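Local coordinates for Dna-binding protein RAP1 (Saccharomyces cerevisiae, PDB 4BJT) that binds DNA at repressor and activator sites and, through its C-terminal domain, holds the Rap1-binding module of Rif1, a partner in telomere architecture, at residues 75-80 with 145-150; 130-135 with 141-146; 176-181 with 188-193. One frame throughout, in Å; residues are numbered along the deposited sequence.

Interaction 1: residues 75-80 with 145-150; sequences TDLFLP and LNMFKD
Met147 and Leu77 reach toward each other tip to tip, the methyl CE of the methionine lying 3.6 Å from CD1 of the leucine, and with Phe78 and Phe148 they make up a wholly apolar contact. The methionine can span the gap because its chain is almost fully drawn out: CG stands anti to the backbone N (chi1 174°), and the two following torsions are also near 180°. The backbones stay apart, with the CA atoms of Leu77 and Met147 12.0 Å from each other even though they are the nearest pair, so side chains alone bridge the distance.

The same methyl serves an aromatic partner. CE of Met147 comes to the edge of the Phe78 ring, near the ring plane, 4.1 Å from CE2, and is thus shared between a leucine branch and a ring edge.

The third kind of contact is ring against ring. Phe78 and Phe148 come from opposite directions, and CZ of Phe78 meets the edge of the Phe148 ring in its plane, 4.0 Å from Phe148 CE1 and 4.1 Å from Phe148 CZ. The two phenylalanines therefore touch through ring carbons at their far ends. With chi1 of -60°, Phe148 has CG anti to its own carbonyl carbon, which brings the ring end closer to the loop than the start of the side chain would suggest.

The contact lays the loop before helix 80-83 against helix 140-150, within the hydrophobic core of an all-helical domain. Phe125 of helix 123-132 touches both Leu77 and Met147. Phe82 of helix 80-83 stacks with Phe78 and also meets Phe148, while Phe148 reaches Thr88 of helix 88-99. Backbone hydrogen bonds pair Leu77 with Arg122 and Leu79 with Gly120, in the link between helices 108-119 and 123-132.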
ATOM      1  N   THR C  75      15.361  -0.393   9.828  1.00 18.78           N
ATOM      2  CA  THR C  75      15.216  -1.692  10.512  1.00 17.90           C
ATOM      3  C   THR C  75      13.974  -1.769  11.390  1.00 22.75           C
ATOM      4  O   THR C  75      13.611  -2.879  11.793  1.00 23.41           O
ATOM      5  CB  THR C  75      16.479  -2.078  11.277  1.00 21.37           C
ATOM      6  OG1 THR C  75      16.694  -1.142  12.348  1.00 25.10           O
ATOM      7  CG2 THR C  75      17.701  -2.183  10.377  1.00 19.55           C
ATOM      8  N   ASP C  76      13.289  -0.641  11.677  1.00 22.17           N
ATOM      9  CA  ASP C  76      12.026  -0.766  12.406  1.00 23.97           C
ATOM     10  C   ASP C  76      10.886  -1.179  11.497  1.00 23.07           C
ATOM     11  O   ASP C  76       9.849  -1.579  12.016  1.00 23.55           O
ATOM     12  CB  ASP C  76      11.635   0.486  13.183  1.00 27.98           C
ATOM     13  CG  ASP C  76      11.384   1.648  12.323  1.00 42.75           C
ATOM     14  OD1 ASP C  76      12.286   2.020  11.608  1.00 44.70           O
ATOM     15  OD2 ASP C  76      10.247   2.172  12.347  1.00 53.30           O
ATOM     16  N   LEU C  77      11.065  -1.093  10.157  1.00 20.16           N
ATOM     17  CA  LEU C  77      10.055  -1.475   9.169  1.00 18.11           C
ATOM     18  C   LEU C  77      10.373  -2.773   8.420  1.00 17.46           C
ATOM     19  O   LEU C  77       9.459  -3.485   8.016  1.00 16.63           O
ATOM     20  CB  LEU C  77       9.920  -0.357   8.141  1.00 18.94           C
ATOM     21  CG  LEU C  77       9.469   1.002   8.685  1.00 22.18           C
ATOM     22  CD1 LEU C  77       9.502   2.040   7.573  1.00 22.40           C
ATOM     23  CD2 LEU C  77       8.090   0.921   9.284  1.00 23.76           C
ATOM     24  N   PHE C  78      11.668  -3.071   8.249  1.00 15.67           N
ATOM     25  CA  PHE C  78      12.137  -4.210   7.467  1.00 14.68           C
ATOM     26  C   PHE C  78      13.069  -5.088   8.238  1.00 19.32           C
ATOM     27  O   PHE C  78      13.843  -4.621   9.089  1.00 18.59           O
ATOM     28  CB  PHE C  78      12.847  -3.708   6.221  1.00 16.15           C
ATOM     29  CG  PHE C  78      11.954  -2.927   5.287  1.00 16.11           C
ATOM     30  CD1 PHE C  78      11.180  -3.573   4.343  1.00 16.66           C
ATOM     31  CD2 PHE C  78      11.897  -1.546   5.353  1.00 17.95           C
ATOM     32  CE1 PHE C  78      10.409  -2.849   3.438  1.00 17.09           C
ATOM     33  CE2 PHE C  78      11.065  -0.824   4.501  1.00 18.93           C
ATOM     34  CZ  PHE C  78      10.342  -1.477   3.533  1.00 15.92           C
ATOM     35  N   LEU C  79      13.010  -6.381   7.917  1.00 17.27           N
ATOM     36  CA  LEU C  79      13.827  -7.425   8.527  1.00 17.31           C
ATOM     37  C   LEU C  79      15.137  -7.569   7.794  1.00 18.53           C
ATOM     38  O   LEU C  79      15.288  -7.099   6.657  1.00 18.59           O
ATOM     39  CB  LEU C  79      13.057  -8.760   8.455  1.00 18.61           C
ATOM     40  CG  LEU C  79      11.831  -8.816   9.347  1.00 24.06           C
ATOM     41  CD1 LEU C  79      10.736  -9.628   8.732  1.00 24.59           C
ATOM     42  CD2 LEU C  79      12.168  -9.319  10.706  1.00 28.37           C
ATOM     43  N   PRO C  80      16.114  -8.293   8.394  1.00 18.39           N
ATOM     44  CA  PRO C  80      17.404  -8.450   7.718  1.00 18.75           C
ATOM     45  C   PRO C  80      17.309  -8.986   6.278  1.00 20.89           C
ATOM     46  O   PRO C  80      18.065  -8.532   5.426  1.00 20.54           O
ATOM     47  CB  PRO C  80      18.173  -9.388   8.655  1.00 21.46           C
ATOM     48  CG  PRO C  80      17.593  -9.108   9.992  1.00 23.06           C
ATOM     49  CD  PRO C  80      16.136  -8.844   9.756  1.00 19.46           C
ATOM     50  N   LEU C 145       7.037   1.752  -4.160  1.00 15.34           N
ATOM     51  CA  LEU C 145       7.748   2.607  -5.106  1.00 16.25           C
ATOM     52  C   LEU C 145       7.671   4.054  -4.700  1.00 16.91           C
ATOM     53  O   LEU C 145       8.657   4.776  -4.805  1.00 18.78           O
ATOM     54  CB  LEU C 145       7.186   2.467  -6.515  1.00 18.34           C
ATOM     55  CG  LEU C 145       7.469   1.144  -7.219  1.00 22.19           C
ATOM     56  CD1 LEU C 145       6.519   0.949  -8.417  1.00 23.04           C
ATOM     57  CD2 LEU C 145       8.935   1.057  -7.656  1.00 20.00           C
ATOM     58  N   ASN C 146       6.474   4.514  -4.283  1.00 15.99           N
ATOM     59  CA  ASN C 146       6.291   5.917  -3.922  1.00 17.14           C
ATOM     60  C   ASN C 146       6.924   6.240  -2.574  1.00 19.78           C
ATOM     61  O   ASN C 146       7.542   7.284  -2.427  1.00 19.92           O
ATOM     62  CB  ASN C 146       4.820   6.312  -4.015  1.00 16.07           C
ATOM     63  CG  ASN C 146       4.408   6.414  -5.463  1.00 18.11           C
ATOM     64  OD1 ASN C 146       4.530   7.466  -6.077  1.00 20.09           O
ATOM     65  ND2 ASN C 146       3.968   5.335  -6.032  1.00 17.28           N
ATOM     66  N   MET C 147       6.836   5.334  -1.607  1.00 17.03           N
ATOM     67  CA  MET C 147       7.509   5.488  -0.323  1.00 16.45           C
ATOM     68  C   MET C 147       9.003   5.672  -0.545  1.00 20.03           C
ATOM     69  O   MET C 147       9.626   6.580   0.002  1.00 19.74           O
ATOM     70  CB  MET C 147       7.255   4.234   0.532  1.00 18.18           C
ATOM     71  CG  MET C 147       8.031   4.224   1.863  1.00 20.82           C
ATOM     72  SD  MET C 147       7.930   2.551   2.530  1.00 24.14           S
ATOM     73  CE  MET C 147       8.969   2.641   4.037  1.00 22.52           C
ATOM     74  N   PHE C 148       9.580   4.795  -1.341  1.00 18.22           N
ATOM     75  CA  PHE C 148      11.014   4.835  -1.587  1.00 17.07           C
ATOM     76  C   PHE C 148      11.453   6.037  -2.406  1.00 22.41           C
ATOM     77  O   PHE C 148      12.478   6.645  -2.073  1.00 23.92           O
ATOM     78  CB  PHE C 148      11.475   3.565  -2.289  1.00 16.78           C
ATOM     79  CG  PHE C 148      11.263   2.233  -1.600  1.00 15.70           C
ATOM     80  CD1 PHE C 148      11.137   2.155  -0.221  1.00 17.36           C
ATOM     81  CD2 PHE C 148      11.457   1.049  -2.292  1.00 19.93           C
ATOM     82  CE1 PHE C 148      11.047   0.916   0.415  1.00 18.53           C
ATOM     83  CE2 PHE C 148      11.374  -0.173  -1.653  1.00 20.19           C
ATOM     84  CZ  PHE C 148      11.229  -0.227  -0.295  1.00 18.77           C
ATOM     85  N   LYS C 149      10.711   6.379  -3.472  1.00 20.87           N
ATOM     86  CA  LYS C 149      11.089   7.526  -4.297  0.58 21.80           C
ATOM     87  C   LYS C 149      10.972   8.825  -3.498  1.00 28.63           C
ATOM     88  O   LYS C 149      11.875   9.664  -3.576  1.00 31.26           O
ATOM     89  CB  LYS C 149      10.229   7.593  -5.573  0.58 23.02           C
ATOM     90  CG  LYS C 149      10.719   8.612  -6.610  0.58 27.56           C
ATOM     91  CD  LYS C 149       9.756   8.749  -7.791  0.58 33.00           C
ATOM     92  CE  LYS C 149      10.124   9.894  -8.701  0.58 42.00           C
ATOM     93  NZ  LYS C 149       9.300   9.900  -9.937  0.58 47.83           N
ATOM     94  N   ASP C 150       9.878   8.998  -2.749  1.00 26.37           N
ATOM     95  CA  ASP C 150       9.603  10.227  -2.000  1.00 27.79           C
ATOM     96  C   ASP C 150      10.332  10.306  -0.665  1.00 27.70           C
ATOM     97  O   ASP C 150      10.320  11.376  -0.054  1.00 27.51           O
ATOM     98  CB  ASP C 150       8.093  10.372  -1.733  1.00 30.23           C
ATOM     99  CG  ASP C 150       7.144  10.392  -2.928  1.00 48.46           C
ATOM    100  OD1 ASP C 150       7.594  10.732  -4.043  1.00 49.44           O
ATOM    101  OD2 ASP C 150       5.936  10.105  -2.728  1.00 55.84           O
TER

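Interaction 2: residues 130-135 with 141-146; sequences LTCLSG and PRYFLN
Cys132 SG lies against the ring of Tyr143, 3.7 Å from CE2 and 4.1 Å from CD2, in a Cys sulfur-aromatic contact. The sulfur is 4.9 Å from the ring centroid and 71° off the ring normal, an oblique approach. Leu133 adds a looser touch, its CD2 standing 4.3 Å from CD2 of Tyr143, again obliquely. Tyrosine CG is anti to the backbone N (chi1 -173°), which carries the ring out from helix 140-150 to the end of helix 123-132.

Behind the first shell, the C-terminal end of helix 123-132 is closed by a Schellman motif. Ser134 turns to positive phi, while Gly135 N bonds to Leu130 O and Ser134 N to Thr131 O, fixing the turn from which Cys132 and Leu133 project. On the partner helix, Asn146 ND2 donates to Arg142 O over 2.8 Å and almost straight (173°). This carbonyl also accepts from Asn146 N, so two bonds grip it. The same ND2 also bonds Tyr58 O, Arg142 forms salt bridges with Asp59 and Glu55, and Phe125 and Ile129 of helix 123-132 pack on Tyr143. Gly135 makes backbone hydrogen bonds to the bound peptide, and Leu130 and Thr131 pack on its apolar side chains, so this helix end also forms part of the peptide-binding surface.

The tyrosine serves two chemistries: its ring carbons meet sulfur and methyl, and its hydroxyl is hydrogen-bonded to Asn153 OD1. Direct cohesion between the segments therefore rests on dispersion and a sulfur-aromatic touch.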
ATOM      1  N   LEU C 130      -1.754  -2.792   4.407  1.00 19.31           N
ATOM      2  CA  LEU C 130      -2.973  -3.425   3.919  1.00 22.53           C
ATOM      3  C   LEU C 130      -4.195  -2.622   4.335  1.00 23.88           C
ATOM      4  O   LEU C 130      -5.109  -2.416   3.531  1.00 21.92           O
ATOM      5  CB  LEU C 130      -3.112  -4.836   4.456  1.00 25.19           C
ATOM      6  CG  LEU C 130      -2.456  -5.880   3.630  1.00 35.19           C
ATOM      7  CD1 LEU C 130      -2.252  -7.166   4.437  1.00 38.33           C
ATOM      8  CD2 LEU C 130      -3.296  -6.147   2.348  1.00 42.29           C
ATOM      9  N   THR C 131      -4.179  -2.110   5.573  1.00 20.78           N
ATOM     10  CA  THR C 131      -5.287  -1.319   6.083  1.00 21.49           C
ATOM     11  C   THR C 131      -5.437  -0.008   5.304  1.00 23.63           C
ATOM     12  O   THR C 131      -6.551   0.343   4.921  1.00 23.28           O
ATOM     13  CB  THR C 131      -5.118  -1.087   7.582  1.00 24.66           C
ATOM     14  OG1 THR C 131      -5.035  -2.363   8.236  1.00 26.38           O
ATOM     15  CG2 THR C 131      -6.271  -0.307   8.177  1.00 26.11           C
ATOM     16  N   CYS C 132      -4.345   0.700   5.037  1.00 19.83           N
ATOM     17  CA  CYS C 132      -4.471   1.964   4.328  1.00 21.96           C
ATOM     18  C   CYS C 132      -4.755   1.796   2.838  1.00 21.41           C
ATOM     19  O   CYS C 132      -5.179   2.758   2.192  1.00 20.97           O
ATOM     20  CB  CYS C 132      -3.284   2.871   4.572  1.00 24.36           C
ATOM     21  SG  CYS C 132      -1.874   2.566   3.515  1.00 27.80           S
ATOM     22  N   LEU C 133      -4.580   0.564   2.300  1.00 19.19           N
ATOM     23  CA  LEU C 133      -4.933   0.260   0.926  1.00 18.38           C
ATOM     24  C   LEU C 133      -6.388  -0.263   0.837  1.00 21.61           C
ATOM     25  O   LEU C 133      -6.793  -0.671  -0.249  1.00 21.06           O
ATOM     26  CB  LEU C 133      -4.006  -0.808   0.328  1.00 19.30           C
ATOM     27  CG  LEU C 133      -2.518  -0.457   0.272  1.00 23.48           C
ATOM     28  CD1 LEU C 133      -1.727  -1.549  -0.428  1.00 23.88           C
ATOM     29  CD2 LEU C 133      -2.269   0.883  -0.289  1.00 26.30           C
ATOM     30  N   SER C 134      -7.120  -0.329   1.950  1.00 18.84           N
ATOM     31  CA  SER C 134      -8.475  -0.926   1.982  1.00 18.78           C
ATOM     32  C   SER C 134      -8.435  -2.383   1.455  1.00 22.75           C
ATOM     33  O   SER C 134      -9.387  -2.833   0.816  1.00 23.66           O
ATOM     34  CB  SER C 134      -9.483  -0.090   1.187  1.00 22.51           C
ATOM     35  OG  SER C 134      -9.546   1.249   1.633  1.00 23.33           O
ATOM     36  N   GLY C 135      -7.326  -3.078   1.709  1.00 21.29           N
ATOM     37  CA  GLY C 135      -7.124  -4.463   1.302  1.00 22.21           C
ATOM     38  C   GLY C 135      -6.869  -4.711  -0.172  1.00 25.20           C
ATOM     39  O   GLY C 135      -6.901  -5.864  -0.594  1.00 25.49           O
ATOM     40  N   PRO C 141       2.603  -2.675  -4.641  1.00 20.42           N
ATOM     41  CA  PRO C 141       3.829  -2.193  -5.307  1.00 19.76           C
ATOM     42  C   PRO C 141       3.907  -0.670  -5.376  1.00 21.05           C
ATOM     43  O   PRO C 141       4.949  -0.068  -5.124  1.00 19.75           O
ATOM     44  CB  PRO C 141       3.763  -2.854  -6.683  1.00 21.60           C
ATOM     45  CG  PRO C 141       2.945  -4.081  -6.449  1.00 26.33           C
ATOM     46  CD  PRO C 141       1.863  -3.596  -5.508  1.00 22.58           C
ATOM     47  N   ARG C 142       2.770  -0.040  -5.654  1.00 20.55           N
ATOM     48  CA  ARG C 142       2.671   1.397  -5.710  1.00 19.31           C
ATOM     49  C   ARG C 142       3.104   2.017  -4.371  1.00 17.91           C
ATOM     50  O   ARG C 142       3.756   3.060  -4.338  1.00 16.81           O
ATOM     51  CB  ARG C 142       1.184   1.757  -5.986  1.00 20.35           C
ATOM     52  CG  ARG C 142       0.994   3.192  -6.231  1.00 22.84           C
ATOM     53  CD  ARG C 142      -0.465   3.531  -6.552  1.00 18.43           C
ATOM     54  NE  ARG C 142      -0.920   2.871  -7.773  1.00 19.68           N
ATOM     55  CZ  ARG C 142      -2.122   3.061  -8.326  1.00 22.76           C
ATOM     56  NH1 ARG C 142      -3.021   3.823  -7.726  1.00 19.84           N
ATOM     57  NH2 ARG C 142      -2.441   2.462  -9.468  1.00 21.65           N
ATOM     58  N   TYR C 143       2.692   1.402  -3.264  1.00 16.15           N
ATOM     59  CA  TYR C 143       3.030   1.909  -1.942  1.00 14.73           C
ATOM     60  C   TYR C 143       4.536   1.976  -1.800  1.00 17.47           C
ATOM     61  O   TYR C 143       5.079   3.033  -1.475  1.00 17.51           O
ATOM     62  CB  TYR C 143       2.403   1.034  -0.852  1.00 17.38           C
ATOM     63  CG  TYR C 143       2.571   1.607   0.540  1.00 17.23           C
ATOM     64  CD1 TYR C 143       3.802   1.560   1.194  1.00 18.07           C
ATOM     65  CD2 TYR C 143       1.529   2.279   1.167  1.00 15.86           C
ATOM     66  CE1 TYR C 143       3.970   2.125   2.450  1.00 15.77           C
ATOM     67  CE2 TYR C 143       1.669   2.794   2.454  1.00 17.59           C
ATOM     68  CZ  TYR C 143       2.890   2.726   3.091  1.00 19.68           C
ATOM     69  OH  TYR C 143       2.978   3.280   4.344  1.00 22.46           O
ATOM     70  N   PHE C 144       5.221   0.874  -2.064  1.00 16.51           N
ATOM     71  CA  PHE C 144       6.694   0.868  -1.881  1.00 15.97           C
ATOM     72  C   PHE C 144       7.423   1.753  -2.870  1.00 17.65           C
ATOM     73  O   PHE C 144       8.343   2.462  -2.472  1.00 17.25           O
ATOM     74  CB  PHE C 144       7.243  -0.560  -1.920  1.00 16.31           C
ATOM     75  CG  PHE C 144       6.871  -1.338  -0.692  1.00 16.64           C
ATOM     76  CD1 PHE C 144       7.455  -1.057   0.521  1.00 19.20           C
ATOM     77  CD2 PHE C 144       5.893  -2.307  -0.736  1.00 18.86           C
ATOM     78  CE1 PHE C 144       7.081  -1.748   1.671  1.00 19.49           C
ATOM     79  CE2 PHE C 144       5.503  -2.978   0.427  1.00 22.70           C
ATOM     80  CZ  PHE C 144       6.106  -2.694   1.616  1.00 20.61           C
ATOM     81  N   LEU C 145       7.037   1.752  -4.160  1.00 15.34           N
ATOM     82  CA  LEU C 145       7.748   2.607  -5.106  1.00 16.25           C
ATOM     83  C   LEU C 145       7.671   4.054  -4.700  1.00 16.91           C
ATOM     84  O   LEU C 145       8.657   4.776  -4.805  1.00 18.78           O
ATOM     85  CB  LEU C 145       7.186   2.467  -6.515  1.00 18.34           C
ATOM     86  CG  LEU C 145       7.469   1.144  -7.219  1.00 22.19           C
ATOM     87  CD1 LEU C 145       6.519   0.949  -8.417  1.00 23.04           C
ATOM     88  CD2 LEU C 145       8.935   1.057  -7.656  1.00 20.00           C
ATOM     89  N   ASN C 146       6.474   4.514  -4.283  1.00 15.99           N
ATOM     90  CA  ASN C 146       6.291   5.917  -3.922  1.00 17.14           C
ATOM     91  C   ASN C 146       6.924   6.240  -2.574  1.00 19.78           C
ATOM     92  O   ASN C 146       7.542   7.284  -2.427  1.00 19.92           O
ATOM     93  CB  ASN C 146       4.820   6.312  -4.015  1.00 16.07           C
ATOM     94  CG  ASN C 146       4.408   6.414  -5.463  1.00 18.11           C
ATOM     95  OD1 ASN C 146       4.530   7.466  -6.077  1.00 20.09           O
ATOM     96  ND2 ASN C 146       3.968   5.335  -6.032  1.00 17.28           N
TER

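Interaction 3: residues 176-181 with 188-193; sequences EQIRKL and GRMEMR
Ile178, Leu181 and Met190 meet through aliphatic groups and a thioether, with no flat group between them. Arg179 leaves helix 175-185 pointing away from segment 188-193, and at the edge of its guanidinium, exactly in plane, lies Glu176 OE2. This salt bridge runs within helix 175-185, from NH2 of Arg179 to OE2 of Glu176 over 3.1 Å at 162°, with only a weak bond from NE.

Across the contact, Met190 supplies the largest share of the buried surface. Its SD sits 3.8 Å from CG2 of Ile178, and CE of Met190 follows at 4.1 Å from the same methyl. The two side chains cross at about a right angle. Met190 runs straight out from its helix and then bends at chi3 (73°), turning CE aside so that both sulfur and methyl bear on the isoleucine. CD2 of Leu181 comes to 4.3 Å from SD of Met190, a looser touch.

Helices 175-185 and 187-198, consecutive and joined by a sharp break, pack against each other here, and helix 164-171 completes the small core: its Leu170 touches both Leu181 and Met190, and Trp162 in the preceding loop packs on Leu181.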
ATOM      1  N   GLU C 176     -16.206  20.366  -0.135  1.00 47.30           N
ATOM      2  CA  GLU C 176     -14.882  20.657  -0.710  1.00 47.01           C
ATOM      3  C   GLU C 176     -13.873  19.545  -0.415  1.00 47.71           C
ATOM      4  O   GLU C 176     -13.106  19.156  -1.303  1.00 46.49           O
ATOM      5  CB  GLU C 176     -14.350  21.995  -0.154  1.00 50.17           C
ATOM      6  CG  GLU C 176     -13.051  22.501  -0.773  1.00 63.94           C
ATOM      7  CD  GLU C 176     -13.183  23.127  -2.148  1.00 92.75           C
ATOM      8  OE1 GLU C 176     -14.036  24.030  -2.314  1.00 96.54           O
ATOM      9  OE2 GLU C 176     -12.386  22.764  -3.045  1.00 83.73           O
ATOM     10  N   GLN C 177     -13.839  19.064   0.843  1.00 42.90           N
ATOM     11  CA  GLN C 177     -12.912  18.002   1.240  1.00 40.32           C
ATOM     12  C   GLN C 177     -13.240  16.703   0.523  1.00 39.95           C
ATOM     13  O   GLN C 177     -12.323  16.012   0.077  1.00 37.33           O
ATOM     14  CB  GLN C 177     -12.914  17.796   2.757  1.00 42.11           C
ATOM     15  CG  GLN C 177     -12.279  18.954   3.515  1.00 53.97           C
ATOM     16  CD  GLN C 177     -12.269  18.699   5.002  1.00 67.85           C
ATOM     17  OE1 GLN C 177     -11.626  17.766   5.478  1.00 61.30           O
ATOM     18  NE2 GLN C 177     -12.942  19.532   5.783  1.00 59.93           N
ATOM     19  N   ILE C 178     -14.544  16.402   0.358  1.00 37.52           N
ATOM     20  CA  ILE C 178     -14.985  15.204  -0.370  1.00 36.21           C
ATOM     21  C   ILE C 178     -14.632  15.324  -1.858  1.00 37.06           C
ATOM     22  O   ILE C 178     -14.199  14.321  -2.446  1.00 33.40           O
ATOM     23  CB  ILE C 178     -16.487  14.914  -0.121  1.00 40.37           C
ATOM     24  CG1 ILE C 178     -16.742  14.553   1.359  1.00 42.31           C
ATOM     25  CG2 ILE C 178     -17.023  13.821  -1.048  1.00 39.90           C
ATOM     26  CD1 ILE C 178     -16.065  13.320   1.857  1.00 49.50           C
ATOM     27  N   ARG C 179     -14.769  16.529  -2.447  1.00 35.75           N
ATOM     28  CA  ARG C 179     -14.401  16.746  -3.860  1.00 35.92           C
ATOM     29  C   ARG C 179     -12.914  16.419  -4.064  1.00 37.46           C
ATOM     30  O   ARG C 179     -12.564  15.711  -5.010  1.00 32.60           O
ATOM     31  CB  ARG C 179     -14.689  18.203  -4.292  1.00 38.67           C
ATOM     32  CG  ARG C 179     -14.468  18.450  -5.790  1.00 52.99           C
ATOM     33  CD  ARG C 179     -14.427  19.935  -6.154  1.00 69.21           C
ATOM     34  NE  ARG C 179     -13.285  20.629  -5.550  1.00 81.67           N
ATOM     35  CZ  ARG C 179     -12.019  20.557  -5.965  1.00 99.46           C
ATOM     36  NH1 ARG C 179     -11.692  19.805  -7.015  1.00 87.15           N
ATOM     37  NH2 ARG C 179     -11.067  21.232  -5.330  1.00 88.29           N
ATOM     38  N   LYS C 180     -12.037  16.942  -3.191  1.00 35.19           N
ATOM     39  CA  LYS C 180     -10.604  16.696  -3.299  1.00 34.19           C
ATOM     40  C   LYS C 180     -10.267  15.224  -3.070  1.00 31.89           C
ATOM     41  O   LYS C 180      -9.387  14.651  -3.721  1.00 30.46           O
ATOM     42  CB  LYS C 180      -9.825  17.555  -2.299  1.00 39.09           C
ATOM     43  CG  LYS C 180      -9.824  19.027  -2.651  1.00 58.88           C
ATOM     44  CD  LYS C 180      -8.971  19.824  -1.670  1.00 75.26           C
ATOM     45  CE  LYS C 180      -8.871  21.287  -2.036  1.00 91.28           C
ATOM     46  NZ  LYS C 180      -7.829  21.986  -1.235  1.00103.53           N
ATOM     47  N   LEU C 181     -10.968  14.622  -2.122  1.00 29.34           N
ATOM     48  CA  LEU C 181     -10.793  13.237  -1.819  1.00 28.33           C
ATOM     49  C   LEU C 181     -11.165  12.329  -2.986  1.00 28.01           C
ATOM     50  O   LEU C 181     -10.405  11.403  -3.284  1.00 24.96           O
ATOM     51  CB  LEU C 181     -11.628  12.914  -0.585  1.00 30.07           C
ATOM     52  CG  LEU C 181     -11.411  11.589   0.030  1.00 32.44           C
ATOM     53  CD1 LEU C 181      -9.978  11.457   0.546  1.00 31.56           C
ATOM     54  CD2 LEU C 181     -12.366  11.393   1.168  1.00 35.08           C
ATOM     55  N   GLY C 188     -15.375   4.971  -6.439  1.00 24.50           N
ATOM     56  CA  GLY C 188     -15.387   3.563  -6.056  1.00 24.89           C
ATOM     57  C   GLY C 188     -14.599   3.305  -4.795  1.00 25.36           C
ATOM     58  O   GLY C 188     -15.076   2.643  -3.869  1.00 25.85           O
ATOM     59  N   ARG C 189     -13.375   3.853  -4.731  1.00 21.56           N
ATOM     60  CA  ARG C 189     -12.557   3.696  -3.514  1.00 20.82           C
ATOM     61  C   ARG C 189     -13.177   4.408  -2.319  1.00 23.33           C
ATOM     62  O   ARG C 189     -13.093   3.908  -1.190  1.00 22.62           O
ATOM     63  CB  ARG C 189     -11.141   4.249  -3.719  1.00 20.09           C
ATOM     64  CG  ARG C 189     -10.317   3.455  -4.699  1.00 21.63           C
ATOM     65  CD  ARG C 189      -8.852   3.732  -4.479  1.00 19.64           C
ATOM     66  NE  ARG C 189      -7.983   3.045  -5.432  1.00 19.43           N
ATOM     67  CZ  ARG C 189      -7.480   3.575  -6.556  1.00 20.91           C
ATOM     68  NH1 ARG C 189      -7.777   4.828  -6.909  1.00 20.27           N
ATOM     69  NH2 ARG C 189      -6.666   2.858  -7.327  1.00 21.15           N
ATOM     70  N   MET C 190     -13.745   5.596  -2.552  1.00 22.51           N
ATOM     71  CA  MET C 190     -14.387   6.348  -1.476  1.00 24.52           C
ATOM     72  C   MET C 190     -15.561   5.567  -0.886  1.00 26.27           C
ATOM     73  O   MET C 190     -15.659   5.456   0.343  1.00 27.62           O
ATOM     74  CB  MET C 190     -14.799   7.744  -1.890  1.00 29.28           C
ATOM     75  CG  MET C 190     -15.387   8.486  -0.722  1.00 38.49           C
ATOM     76  SD  MET C 190     -15.858  10.159  -1.037  1.00 49.97           S
ATOM     77  CE  MET C 190     -17.352   9.891  -2.049  1.00 48.14           C
ATOM     78  N   GLU C 191     -16.367   4.938  -1.740  1.00 24.78           N
ATOM     79  CA  GLU C 191     -17.489   4.132  -1.262  1.00 26.09           C
ATOM     80  C   GLU C 191     -16.972   2.913  -0.484  1.00 27.90           C
ATOM     81  O   GLU C 191     -17.539   2.578   0.571  1.00 27.75           O
ATOM     82  CB  GLU C 191     -18.401   3.713  -2.407  1.00 28.46           C
ATOM     83  CG  GLU C 191     -19.164   4.883  -2.998  1.00 37.21           C
ATOM     84  CD  GLU C 191     -20.087   5.655  -2.069  1.00 71.25           C
ATOM     85  OE1 GLU C 191     -20.518   5.091  -1.037  1.00 67.43           O
ATOM     86  OE2 GLU C 191     -20.385   6.832  -2.383  1.00 76.37           O
ATOM     87  N   MET C 192     -15.891   2.262  -0.965  1.00 26.04           N
ATOM     88  CA  MET C 192     -15.345   1.124  -0.228  1.00 26.56           C
ATOM     89  C   MET C 192     -14.859   1.569   1.160  1.00 27.08           C
ATOM     90  O   MET C 192     -15.108   0.884   2.166  1.00 25.94           O
ATOM     91  CB  MET C 192     -14.204   0.441  -0.978  1.00 29.39           C
ATOM     92  CG  MET C 192     -13.725  -0.801  -0.237  1.00 36.52           C
ATOM     93  SD  MET C 192     -12.410  -1.697  -1.062  1.00 45.21           S
ATOM     94  CE  MET C 192     -13.353  -2.720  -2.105  1.00 42.53           C
ATOM     95  N   ARG C 193     -14.165   2.709   1.218  1.00 23.15           N
ATOM     96  CA  ARG C 193     -13.622   3.225   2.478  1.00 23.66           C
ATOM     97  C   ARG C 193     -14.746   3.529   3.489  1.00 25.66           C
ATOM     98  O   ARG C 193     -14.651   3.197   4.688  1.00 25.58           O
ATOM     99  CB  ARG C 193     -12.763   4.482   2.213  1.00 22.19           C
ATOM    100  CG  ARG C 193     -11.820   4.818   3.363  1.00 24.68           C
ATOM    101  CD  ARG C 193     -10.612   3.899   3.375  1.00 22.94           C
ATOM    102  NE  ARG C 193      -9.641   4.232   4.412  1.00 20.70           N
ATOM    103  CZ  ARG C 193      -8.670   3.413   4.818  1.00 22.44           C
ATOM    104  NH1 ARG C 193      -8.495   2.232   4.230  1.00 19.63           N
ATOM    105  NH2 ARG C 193      -7.856   3.773   5.813  1.00 20.84           N
TER

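Overall arrangement
From the N terminus, the loop at 75-80 is met much later by helix 140-150, so interaction 1 closes a long, mostly helical span. Interaction 2 nests at the end of that span, closing the short connection between helices 123-132 and 140-150, and shares Leu145 and Asn146 with interaction 1; Phe78 CZ and Phe144 CE1 join the two at 3.8 Å. Interaction 3 follows in series, closing the short turn between the last two helices on the opposite side of the chain's centre from interaction 1. Arg193 links it to interaction 2, its NH1 lying 2.8 Å from Thr131 O and within probable hydrogen-bonding distance of Ser134 OG, so interaction 2 stands between the other two.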